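Local coordinates for protein mannose-specific lectin 2 chain 1 (Colocasia esculenta, PDB 5T1X) that binds mannose as one chain of a heterotetrameric bulb-type (GNA-related) lectin and agglutinates rabbit erythrocytes, at residues G2-Q10 / K80-H88. Residues are numbered along the deposited sequence; the frame is centred on the assembly and turned at random.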
loop_
_atom_site.group_PDB
_atom_site.type_symbol
_atom_site.label_atom_id
_atom_site.label_comp_id
_atom_site.label_asym_id
_atom_site.label_seq_id
_atom_site.Cartn_x
_atom_site.Cartn_y
_atom_site.Cartn_z
ATOM N N GLY A 2 -6.377 -6.081 3.773
ATOM C CA GLY A 2 -5.172 -5.935 4.579
ATOM C C GLY A 2 -5.559 -5.402 5.942
ATOM O O GLY A 2 -6.683 -4.927 6.111
ATOM N N THR A 3 -4.650 -5.454 6.924
ATOM C CA THR A 3 -4.973 -4.884 8.238
ATOM C C THR A 3 -5.041 -3.360 8.159
ATOM O O THR A 3 -5.753 -2.733 8.936
ATOM C CB THR A 3 -3.934 -5.296 9.292
ATOM O OG1 THR A 3 -2.634 -4.886 8.846
ATOM C CG2 THR A 3 -3.955 -6.783 9.580
ATOM N N ASN A 4 -4.306 -2.777 7.203
ATOM C CA ASN A 4 -4.174 -1.326 7.043
ATOM C C ASN A 4 -4.349 -0.874 5.578
ATOM O O ASN A 4 -3.947 0.234 5.225
ATOM C CB ASN A 4 -2.792 -0.910 7.565
ATOM C CG ASN A 4 -1.677 -1.746 6.984
ATOM O OD1 ASN A 4 -1.832 -2.398 5.940
ATOM N ND2 ASN A 4 -0.561 -1.818 7.694
ATOM N N TYR A 5 -4.925 -1.730 4.724
ATOM C CA TYR A 5 -5.191 -1.338 3.341
ATOM C C TYR A 5 -6.422 -2.026 2.797
ATOM O O TYR A 5 -6.824 -3.084 3.288
ATOM C CB TYR A 5 -3.988 -1.604 2.405
ATOM C CG TYR A 5 -3.679 -3.072 2.177
ATOM C CD1 TYR A 5 -4.403 -3.822 1.256
ATOM C CD2 TYR A 5 -2.614 -3.691 2.829
ATOM C CE1 TYR A 5 -4.136 -5.179 1.055
ATOM C CE2 TYR A 5 -2.307 -5.032 2.598
ATOM C CZ TYR A 5 -3.074 -5.773 1.713
ATOM O OH TYR A 5 -2.802 -7.103 1.486
ATOM N N LEU A 6 -6.987 -1.418 1.750
ATOM C CA LEU A 6 -8.108 -1.902 0.967
ATOM C C LEU A 6 -7.709 -1.811 -0.499
ATOM O O LEU A 6 -7.392 -0.722 -0.976
ATOM C CB LEU A 6 -9.373 -1.060 1.264
ATOM C CG LEU A 6 -10.609 -1.321 0.402
ATOM C CD1 LEU A 6 -11.331 -2.548 0.855
ATOM C CD2 LEU A 6 -11.574 -0.144 0.454
ATOM N N LEU A 7 -7.692 -2.950 -1.205
ATOM C CA LEU A 7 -7.345 -2.957 -2.631
ATOM C C LEU A 7 -8.603 -2.855 -3.472
ATOM O O LEU A 7 -9.676 -3.289 -3.031
ATOM C CB LEU A 7 -6.578 -4.238 -3.018
ATOM C CG LEU A 7 -5.315 -4.586 -2.238
ATOM C CD1 LEU A 7 -4.741 -5.903 -2.712
ATOM C CD2 LEU A 7 -4.280 -3.468 -2.307
ATOM N N SER A 8 -8.483 -2.319 -4.697
ATOM C CA SER A 8 -9.633 -2.241 -5.601
ATOM C C SER A 8 -10.169 -3.672 -5.823
ATOM O O SER A 8 -9.388 -4.605 -6.034
ATOM C CB SER A 8 -9.251 -1.547 -6.908
ATOM O OG SER A 8 -8.039 -2.042 -7.443
ATOM N N GLY A 9 -11.471 -3.849 -5.624
ATOM C CA GLY A 9 -12.110 -5.158 -5.714
ATOM C C GLY A 9 -12.403 -5.777 -4.356
ATOM O O GLY A 9 -13.188 -6.726 -4.272
ATOM N N GLN A 10 -11.771 -5.263 -3.277
ATOM C CA GLN A 10 -12.020 -5.756 -1.911
ATOM C C GLN A 10 -13.130 -4.936 -1.238
ATOM O O GLN A 10 -13.499 -3.872 -1.733
ATOM C CB GLN A 10 -10.741 -5.731 -1.066
ATOM C CG GLN A 10 -9.660 -6.671 -1.581
ATOM C CD GLN A 10 -8.410 -6.607 -0.734
ATOM O OE1 GLN A 10 -8.074 -5.582 -0.143
ATOM N NE2 GLN A 10 -7.683 -7.702 -0.675
ATOM N N LYS A 80 -8.037 3.221 -15.486
ATOM C CA LYS A 80 -8.452 1.890 -15.037
ATOM C C LYS A 80 -7.218 1.082 -14.684
ATOM O O LYS A 80 -6.241 1.059 -15.436
ATOM C CB LYS A 80 -9.296 1.171 -16.097
ATOM C CG LYS A 80 -10.003 -0.066 -15.580
ATOM C CD LYS A 80 -10.819 -0.721 -16.685
ATOM C CE LYS A 80 -11.734 -1.786 -16.131
ATOM N NZ LYS A 80 -12.567 -2.405 -17.193
ATOM N N GLY A 81 -7.254 0.470 -13.514
ATOM C CA GLY A 81 -6.138 -0.325 -13.027
ATOM C C GLY A 81 -6.364 -0.791 -11.610
ATOM O O GLY A 81 -7.509 -0.869 -11.157
ATOM N N ASN A 82 -5.259 -1.112 -10.920
ATOM C CA ASN A 82 -5.246 -1.616 -9.541
ATOM C C ASN A 82 -4.837 -0.513 -8.593
ATOM O O ASN A 82 -3.777 0.091 -8.771
ATOM C CB ASN A 82 -4.280 -2.808 -9.414
ATOM C CG ASN A 82 -4.603 -3.977 -10.314
ATOM O OD1 ASN A 82 -5.738 -4.434 -10.396
ATOM N ND2 ASN A 82 -3.599 -4.501 -10.993
ATOM N N TYR A 83 -5.673 -0.262 -7.577
ATOM C CA TYR A 83 -5.443 0.809 -6.610
ATOM C C TYR A 83 -5.366 0.258 -5.201
ATOM O O TYR A 83 -5.796 -0.870 -4.945
ATOM C CB TYR A 83 -6.574 1.855 -6.714
ATOM C CG TYR A 83 -6.477 2.687 -7.975
ATOM C CD1 TYR A 83 -5.901 3.951 -7.953
ATOM C CD2 TYR A 83 -6.934 2.198 -9.197
ATOM C CE1 TYR A 83 -5.755 4.701 -9.119
ATOM C CE2 TYR A 83 -6.766 2.926 -10.376
ATOM C CZ TYR A 83 -6.175 4.179 -10.328
ATOM O OH TYR A 83 -5.999 4.917 -11.466
ATOM N N ALA A 84 -4.837 1.067 -4.287
ATOM C CA ALA A 84 -4.744 0.688 -2.877
ATOM C C ALA A 84 -5.063 1.883 -1.986
ATOM O O ALA A 84 -4.456 2.946 -2.153
ATOM C CB ALA A 84 -3.350 0.152 -2.565
ATOM N N ALA A 85 -6.019 1.718 -1.059
ATOM C CA ALA A 85 -6.348 2.726 -0.047
ATOM C C ALA A 85 -5.611 2.295 1.203
ATOM O O ALA A 85 -5.853 1.194 1.694
ATOM C CB ALA A 85 -7.849 2.819 0.186
ATOM N N VAL A 86 -4.638 3.096 1.647
ATOM C CA VAL A 86 -3.722 2.726 2.732
ATOM C C VAL A 86 -3.859 3.661 3.912
ATOM O O VAL A 86 -3.901 4.879 3.735
ATOM C CB VAL A 86 -2.258 2.728 2.198
ATOM C CG1 VAL A 86 -1.245 2.402 3.301
ATOM C CG2 VAL A 86 -2.097 1.761 1.033
ATOM N N LEU A 87 -3.900 3.088 5.119
ATOM C CA LEU A 87 -3.942 3.900 6.325
ATOM C C LEU A 87 -2.479 4.185 6.718
ATOM O O LEU A 87 -1.772 3.318 7.248
ATOM C CB LEU A 87 -4.754 3.230 7.442
ATOM C CG LEU A 87 -4.913 4.007 8.758
ATOM C CD1 LEU A 87 -5.316 5.456 8.533
ATOM C CD2 LEU A 87 -5.923 3.332 9.660
ATOM N N HIS A 88 -2.034 5.415 6.410
ATOM C CA HIS A 88 -0.687 5.910 6.698
ATOM C C HIS A 88 -0.481 6.008 8.218
ATOM O O HIS A 88 -1.421 6.404 8.919
ATOM C CB HIS A 88 -0.499 7.288 6.035
ATOM C CG HIS A 88 0.919 7.767 5.983
ATOM N ND1 HIS A 88 1.539 8.306 7.096
ATOM C CD2 HIS A 88 1.767 7.838 4.929
ATOM C CE1 HIS A 88 2.756 8.646 6.699
ATOM N NE2 HIS A 88 2.937 8.395 5.402
HETATM O O HOH W 1 -8.662 -3.146 -9.958
#
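Strands 5-7 and 84-88 pair antiparallel, their axes 4.6 Å apart at closest approach. Leu-6 and Ala-85 form the hydrogen-bonded pair: Leu-6 N reaches Ala-85 O at 2.8 Å, and Ala-85 N bonds back to Leu-6 O. Leu-87 N to Asn-4 O extends the pairing at one end, and Ser-8 N to Tyr-83 O at the other.

The Ser-8 hydroxyl takes over where the backbone pairing stops. With chi1 at 47°, OG lies between its own N and carbonyl carbon and meets the N-H of Tyr-83 almost straight on, at 3.0 Å and 174°. OG also bonds a water that lies within hydrogen-bonding reach of Gly-81 O. One serine thus ties the turn to the loop before strand 84-88. The turn is type II, from Leu-7 to Gln-10, closed by Gln-10 N to Leu-7 O. Gly-9 suits its third position, with phi at 102°. Leu-7 N points away from strand 84-88 and is taken by Gln-10 OE1 at 2.9 Å.

On one face, Leu-7 lays CD2 against Ala-84 CB at 3.7 Å, and Tyr-5 CB meets Val-86 CG2 at 4.1 Å. The Tyr-5 ring leads away from strand 84-88 and takes Gly-2 CA over its centre, 3.5 Å above the plane. Its hydroxyl bonds Asp-94 N of the partner chain. On the other face, Leu-6 and Ala-85 pack CB to CB.

This is structural packing in one of the three antiparallel sheets of the beta-prism II fold of GNA-related lectins. N-terminal strand 5-7, outermost within this chain, completes a sheet with strands 84-88 and 92-103 from near the C-terminus. Leu-6 and Ala-85 face inward onto Leu-61 of strand 61-64, and Leu-6 also touches strand 52-55. Leu-7 and Ala-84 pack on Tyr-101 of the partner chain, while strand 92-103 pairs along the other edge of strand 84-88.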